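Long-range contacts in cytochrome P450 (CYP102L1) (Mycobacterium phage Adler, PDB 6N6Q), which probably works as a haem-dependent monooxygenase of the cytochrome P450 family, encoded by a bacteriophage: residues 339-344 against 378-383; 38-43 against 372-377. All blocks are in the same frame, centred on the assembly; numbering follows the deposited sequence.

Both contacts draw on the short helix 375-379. Interaction 1 sets the end of that helix against the end of helix 329-341, and interaction 2 sets its start, with the strand that leads into it, against helix 35-43, so the short helix lies between the two longer ones. Their centres are about 10 Å apart and they meet directly: Trp-342 CZ3 comes within 3.8 Å of His-376 NE2, and Pro-343 CG packs on His-376 CA at the same 3.8 Å. Interaction 1 is the closer to the haem, with Val-344 touching it and the Leu-339 side chain about 4 Å away. In interaction 2 the side chain of Phe-372 stays about 8 Å from the cofactor.

Interaction 1: 339-344 against 378-383; sequences LRLWPV and AHTHRS
Arg-340 reaches past His-379 with its guanidinium and gives NH1 to the backbone oxygen of that residue, 2.7 Å from NH1 to His-379 O. The acceptor lies at the guanidinium edge and near its plane, though the N-H does not aim straight at it (138°). The first two torsions leave the arginine extended and the third bends it (chi3 66°), turning the guanidinium round beside the end of helix 375-379. This is the packed part of the contact. The two side chains run past each other in opposite directions, Arg-340 CG resting 3.7 Å from His-379 CB, while the backbone oxygen of Arg-340 presses in at 3.1 Å from the same CB. The imidazole then lies along the last turn of helix 329-341, where ND1 makes a weak bond to Leu-339 O (3.4 Å) and Pro-343 CG sits 3.7 Å from ND1. The other ring nitrogen, NE2, is bonded to Lys-410 N, and that bond together with the weak one at ND1 limits the ring's rotation.

Arg-340 and Glu-337 form the ExxR motif of P450 helix K, joined here by a salt bridge. NH2 also bonds Ala-388 O and lies close to Arg-395, which by sequence (Pro-Glu-Arg) should be the second arginine of the family's Glu-Arg-Arg triad; Trp-384 adds a cation-pi contact.

Towards solvent the fit is looser. Thr-380, partly exposed where the chain leaves helical geometry, crosses Leu-341 at about a right angle, its CG2 meeting Leu-341 CD1 at 4.1 Å and Leu-341 O at 3.9 Å. Its hydroxyl turns back to His-376 O.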
loop_
_atom_site.group_PDB
_atom_site.type_symbol
_atom_site.label_atom_id
_atom_site.label_comp_id
_atom_site.label_asym_id
_atom_site.label_seq_id
_atom_site.Cartn_x
_atom_site.Cartn_y
_atom_site.Cartn_z
ATOM N N LEU A 339 -7.638 -7.939 -0.010
ATOM C CA LEU A 339 -6.373 -7.838 -0.726
ATOM C C LEU A 339 -6.262 -8.858 -1.849
ATOM O O LEU A 339 -5.411 -8.698 -2.730
ATOM C CB LEU A 339 -5.204 -7.999 0.247
ATOM C CG LEU A 339 -4.977 -6.810 1.182
ATOM C CD1 LEU A 339 -3.822 -7.079 2.132
ATOM C CD2 LEU A 339 -4.727 -5.545 0.373
ATOM N N ARG A 340 -7.093 -9.900 -1.839
ATOM C CA ARG A 340 -7.127 -10.826 -2.963
ATOM C C ARG A 340 -7.995 -10.277 -4.089
ATOM O O ARG A 340 -7.527 -10.093 -5.217
ATOM C CB ARG A 340 -7.639 -12.197 -2.514
ATOM C CG ARG A 340 -7.573 -13.255 -3.607
ATOM C CD ARG A 340 -8.423 -14.470 -3.280
ATOM N NE ARG A 340 -9.846 -14.148 -3.249
ATOM C CZ ARG A 340 -10.622 -14.094 -4.326
ATOM N NH1 ARG A 340 -10.113 -14.340 -5.526
ATOM N NH2 ARG A 340 -11.906 -13.793 -4.207
ATOM N N LEU A 341 -9.267 -9.999 -3.791
ATOM C CA LEU A 341 -10.189 -9.554 -4.829
ATOM C C LEU A 341 -9.746 -8.235 -5.450
ATOM O O LEU A 341 -9.960 -8.010 -6.647
ATOM C CB LEU A 341 -11.601 -9.427 -4.256
ATOM C CG LEU A 341 -12.742 -9.558 -5.267
ATOM C CD1 LEU A 341 -12.645 -10.886 -5.999
ATOM C CD2 LEU A 341 -14.089 -9.424 -4.576
ATOM N N TRP A 342 -9.122 -7.360 -4.664
ATOM C CA TRP A 342 -8.626 -6.080 -5.165
ATOM C C TRP A 342 -7.311 -5.751 -4.480
ATOM O O TRP A 342 -7.278 -5.028 -3.476
ATOM C CB TRP A 342 -9.649 -4.963 -4.951
ATOM C CG TRP A 342 -10.875 -5.131 -5.785
ATOM C CD1 TRP A 342 -12.075 -5.642 -5.384
ATOM C CD2 TRP A 342 -11.021 -4.803 -7.171
ATOM N NE1 TRP A 342 -12.962 -5.644 -6.434
ATOM C CE2 TRP A 342 -12.339 -5.135 -7.543
ATOM C CE3 TRP A 342 -10.166 -4.257 -8.133
ATOM C CZ2 TRP A 342 -12.822 -4.942 -8.836
ATOM C CZ3 TRP A 342 -10.647 -4.065 -9.418
ATOM C CH2 TRP A 342 -11.965 -4.405 -9.756
ATOM N N PRO A 343 -6.196 -6.256 -5.005
ATOM C CA PRO A 343 -4.897 -5.914 -4.419
ATOM C C PRO A 343 -4.522 -4.480 -4.737
ATOM O O PRO A 343 -4.309 -4.137 -5.905
ATOM C CB PRO A 343 -3.933 -6.917 -5.066
ATOM C CG PRO A 343 -4.639 -7.427 -6.299
ATOM C CD PRO A 343 -6.064 -6.941 -6.301
ATOM N N VAL A 344 -4.458 -3.630 -3.706
ATOM C CA VAL A 344 -4.184 -2.213 -3.922
ATOM C C VAL A 344 -2.848 -2.025 -4.627
ATOM O O VAL A 344 -2.687 -1.097 -5.427
ATOM C CB VAL A 344 -4.245 -1.445 -2.588
ATOM C CG1 VAL A 344 -5.665 -1.452 -2.046
ATOM C CG2 VAL A 344 -3.286 -2.047 -1.574
ATOM N N ALA A 378 -4.039 -12.749 -11.206
ATOM C CA ALA A 378 -3.663 -13.996 -10.548
ATOM C C ALA A 378 -4.517 -14.256 -9.312
ATOM O O ALA A 378 -4.852 -15.408 -9.013
ATOM C CB ALA A 378 -2.179 -13.967 -10.180
ATOM N N HIS A 379 -4.878 -13.200 -8.580
ATOM C CA HIS A 379 -5.688 -13.383 -7.381
ATOM C C HIS A 379 -7.127 -13.744 -7.719
ATOM O O HIS A 379 -7.793 -14.430 -6.937
ATOM C CB HIS A 379 -5.647 -12.122 -6.522
ATOM C CG HIS A 379 -4.335 -11.896 -5.840
ATOM N ND1 HIS A 379 -4.109 -10.831 -4.996
ATOM C CD2 HIS A 379 -3.179 -12.601 -5.874
ATOM C CE1 HIS A 379 -2.871 -10.888 -4.539
ATOM N NE2 HIS A 379 -2.285 -11.953 -5.056
ATOM N N THR A 380 -7.626 -13.290 -8.867
ATOM C CA THR A 380 -8.962 -13.632 -9.334
ATOM C C THR A 380 -8.940 -14.731 -10.388
ATOM O O THR A 380 -9.958 -14.967 -11.048
ATOM C CB THR A 380 -9.663 -12.388 -9.885
ATOM O OG1 THR A 380 -8.975 -11.927 -11.053
ATOM C CG2 THR A 380 -9.672 -11.281 -8.842
ATOM N N HIS A 381 -7.806 -15.407 -10.554
ATOM C CA HIS A 381 -7.663 -16.434 -11.573
ATOM C C HIS A 381 -8.589 -17.615 -11.287
ATOM O O HIS A 381 -9.052 -17.822 -10.161
ATOM C CB HIS A 381 -6.206 -16.901 -11.649
ATOM C CG HIS A 381 -5.934 -17.869 -12.759
ATOM N ND1 HIS A 381 -5.831 -19.227 -12.555
ATOM C CD2 HIS A 381 -5.745 -17.671 -14.086
ATOM C CE1 HIS A 381 -5.589 -19.826 -13.707
ATOM N NE2 HIS A 381 -5.532 -18.906 -14.652
ATOM N N ARG A 382 -8.856 -18.396 -12.337
ATOM C CA ARG A 382 -9.765 -19.533 -12.234
ATOM C C ARG A 382 -9.275 -20.583 -11.243
ATOM O O ARG A 382 -10.086 -21.365 -10.738
ATOM C CB ARG A 382 -9.960 -20.159 -13.618
ATOM C CG ARG A 382 -11.116 -21.142 -13.719
ATOM C CD ARG A 382 -11.426 -21.479 -15.172
ATOM N NE ARG A 382 -10.291 -22.095 -15.855
ATOM C CZ ARG A 382 -10.128 -23.406 -16.001
ATOM N NH1 ARG A 382 -11.030 -24.247 -15.513
ATOM N NH2 ARG A 382 -9.064 -23.878 -16.638
ATOM N N SER A 383 -7.974 -20.610 -10.942
ATOM C CA SER A 383 -7.435 -21.571 -9.987
ATOM C C SER A 383 -7.921 -21.330 -8.563
ATOM O O SER A 383 -7.746 -22.210 -7.712
ATOM C CB SER A 383 -5.906 -21.543 -10.026
ATOM O OG SER A 383 -5.412 -20.225 -9.856
#

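Interaction 2: 38-43 against 372-377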
loop_
_atom_site.group_PDB
_atom_site.type_symbol
_atom_site.label_atom_id
_atom_site.label_comp_id
_atom_site.label_asym_id
_atom_site.label_seq_id
_atom_site.Cartn_x
_atom_site.Cartn_y
_atom_site.Cartn_z
ATOM N N GLY A 38 -7.627 -3.812 -17.505
ATOM C CA GLY A 38 -7.657 -4.145 -18.920
ATOM C C GLY A 38 -6.752 -5.313 -19.256
ATOM O O GLY A 38 -7.096 -6.160 -20.087
ATOM N N LEU A 39 -5.593 -5.389 -18.596
ATOM C CA LEU A 39 -4.691 -6.514 -18.811
ATOM C C LEU A 39 -5.297 -7.818 -18.315
ATOM O O LEU A 39 -5.069 -8.873 -18.918
ATOM C CB LEU A 39 -3.352 -6.256 -18.121
ATOM C CG LEU A 39 -2.528 -5.083 -18.652
ATOM C CD1 LEU A 39 -1.285 -4.855 -17.797
ATOM C CD2 LEU A 39 -2.146 -5.318 -20.103
ATOM N N THR A 40 -6.070 -7.766 -17.228
ATOM C CA THR A 40 -6.712 -8.971 -16.711
ATOM C C THR A 40 -7.730 -9.518 -17.703
ATOM O O THR A 40 -7.768 -10.726 -17.966
ATOM C CB THR A 40 -7.373 -8.673 -15.363
ATOM O OG1 THR A 40 -6.366 -8.339 -14.399
ATOM C CG2 THR A 40 -8.161 -9.879 -14.867
ATOM N N ARG A 41 -8.567 -8.642 -18.267
ATOM C CA ARG A 41 -9.499 -9.076 -19.303
ATOM C C ARG A 41 -8.753 -9.570 -20.534
ATOM O O ARG A 41 -9.155 -10.556 -21.163
ATOM C CB ARG A 41 -10.449 -7.935 -19.671
ATOM C CG ARG A 41 -11.268 -7.408 -18.506
ATOM C CD ARG A 41 -12.390 -6.498 -18.980
ATOM N NE ARG A 41 -13.191 -5.993 -17.867
ATOM C CZ ARG A 41 -14.173 -6.673 -17.282
ATOM N NH1 ARG A 41 -14.479 -7.894 -17.700
ATOM N NH2 ARG A 41 -14.848 -6.134 -16.275
ATOM N N GLU A 42 -7.656 -8.898 -20.889
ATOM C CA GLU A 42 -6.833 -9.339 -22.009
ATOM C C GLU A 42 -6.178 -10.686 -21.731
ATOM O O GLU A 42 -6.001 -11.491 -22.653
ATOM C CB GLU A 42 -5.774 -8.275 -22.317
ATOM C CG GLU A 42 -4.613 -8.738 -23.188
ATOM C CD GLU A 42 -5.030 -9.078 -24.602
ATOM O OE1 GLU A 42 -4.247 -9.747 -25.310
ATOM O OE2 GLU A 42 -6.139 -8.678 -25.007
ATOM N N GLY A 43 -5.833 -10.959 -20.471
ATOM C CA GLY A 43 -5.138 -12.190 -20.137
ATOM C C GLY A 43 -5.975 -13.443 -20.278
ATOM O O GLY A 43 -5.412 -14.538 -20.395
ATOM N N PHE A 372 5.939 -8.218 -16.013
ATOM C CA PHE A 372 4.999 -7.707 -15.025
ATOM C C PHE A 372 4.155 -8.864 -14.512
ATOM O O PHE A 372 3.518 -9.569 -15.303
ATOM C CB PHE A 372 4.110 -6.615 -15.624
ATOM C CG PHE A 372 3.057 -6.095 -14.682
ATOM C CD1 PHE A 372 3.395 -5.245 -13.640
ATOM C CD2 PHE A 372 1.726 -6.438 -14.853
ATOM C CE1 PHE A 372 2.426 -4.760 -12.777
ATOM C CE2 PHE A 372 0.753 -5.955 -13.994
ATOM C CZ PHE A 372 1.104 -5.114 -12.956
ATOM N N VAL A 373 4.158 -9.061 -13.198
ATOM C CA VAL A 373 3.296 -10.043 -12.553
ATOM C C VAL A 373 1.975 -9.352 -12.237
ATOM O O VAL A 373 1.927 -8.433 -11.417
ATOM C CB VAL A 373 3.944 -10.618 -11.288
ATOM C CG1 VAL A 373 2.955 -11.499 -10.541
ATOM C CG2 VAL A 373 5.199 -11.402 -11.645
ATOM N N ASN A 374 0.904 -9.783 -12.898
ATOM C CA ASN A 374 -0.423 -9.200 -12.706
ATOM C C ASN A 374 -1.085 -9.909 -11.529
ATOM O O ASN A 374 -1.681 -10.978 -11.688
ATOM C CB ASN A 374 -1.254 -9.324 -13.979
ATOM C CG ASN A 374 -2.542 -8.521 -13.924
ATOM O OD1 ASN A 374 -3.069 -8.237 -12.850
ATOM N ND2 ASN A 374 -3.057 -8.154 -15.090
ATOM N N LEU A 375 -0.981 -9.307 -10.340
ATOM C CA LEU A 375 -1.572 -9.913 -9.150
ATOM C C LEU A 375 -3.094 -9.898 -9.214
ATOM O O LEU A 375 -3.745 -10.859 -8.788
ATOM C CB LEU A 375 -1.093 -9.192 -7.891
ATOM C CG LEU A 375 0.355 -9.417 -7.460
ATOM C CD1 LEU A 375 0.726 -8.438 -6.364
ATOM C CD2 LEU A 375 0.546 -10.851 -6.990
ATOM N N HIS A 376 -3.678 -8.815 -9.735
ATOM C CA HIS A 376 -5.132 -8.726 -9.813
ATOM C C HIS A 376 -5.710 -9.853 -10.657
ATOM O O HIS A 376 -6.761 -10.413 -10.324
ATOM C CB HIS A 376 -5.552 -7.371 -10.378
ATOM C CG HIS A 376 -7.005 -7.294 -10.731
ATOM N ND1 HIS A 376 -7.449 -7.140 -12.026
ATOM C CD2 HIS A 376 -8.114 -7.366 -9.959
ATOM C CE1 HIS A 376 -8.770 -7.110 -12.036
ATOM N NE2 HIS A 376 -9.199 -7.245 -10.794
ATOM N N ALA A 377 -5.036 -10.204 -11.752
ATOM C CA ALA A 377 -5.494 -11.329 -12.558
ATOM C C ALA A 377 -5.192 -12.654 -11.870
ATOM O O ALA A 377 -6.001 -13.588 -11.927
ATOM C CB ALA A 377 -4.848 -11.278 -13.942
#
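Thr-40 OG1 is the polar focus of this contact, held by three groups in a buried setting. His-376 ND1 lies 2.9 Å from Thr-40 OG1 in a hydrogen bond whose donor is not settled, Asn-374 ND2 gives a weak bond to the same oxygen at 3.4 Å, and Val-36 O, a turn earlier in the threonine's own helix, bonds it as well. In the P450 fold, helix 35-43, which corresponds to helix A of the family, packs across the mixed sheet that contains strand 370-374. The helix runs nearly perpendicular to that strand, crossing at -83° with the short axes 10.4 Å apart.

With chi1 at -65° the threonine sends its hydroxyl back along its own helix, where Val-36 O can reach it, and leaves the methyl to cover Ala-377, CG2 to CB 3.7 Å. His-376 arrives from the side, the two side chains crossing at about a right angle. Leu-39, one residue back, packs on both the strand and the amide: its CB is 3.6 Å from Asn-374 ND2, and its CD1 reaches Phe-372 CE2 at 4.5 Å, a loose apolar touch. Val-61 of the neighbouring strand 58-62 closes in beside Leu-39 and Asn-374.

Asn-374 has two jobs at once. While its ND2 leans on the threonine, Asn-374 is also the N-cap residue of helix 375-379, and its OD1 accepts the capping bond from Ala-377 N over 3.0 Å, the donor lying above the carbonyl plane, 63° out of it.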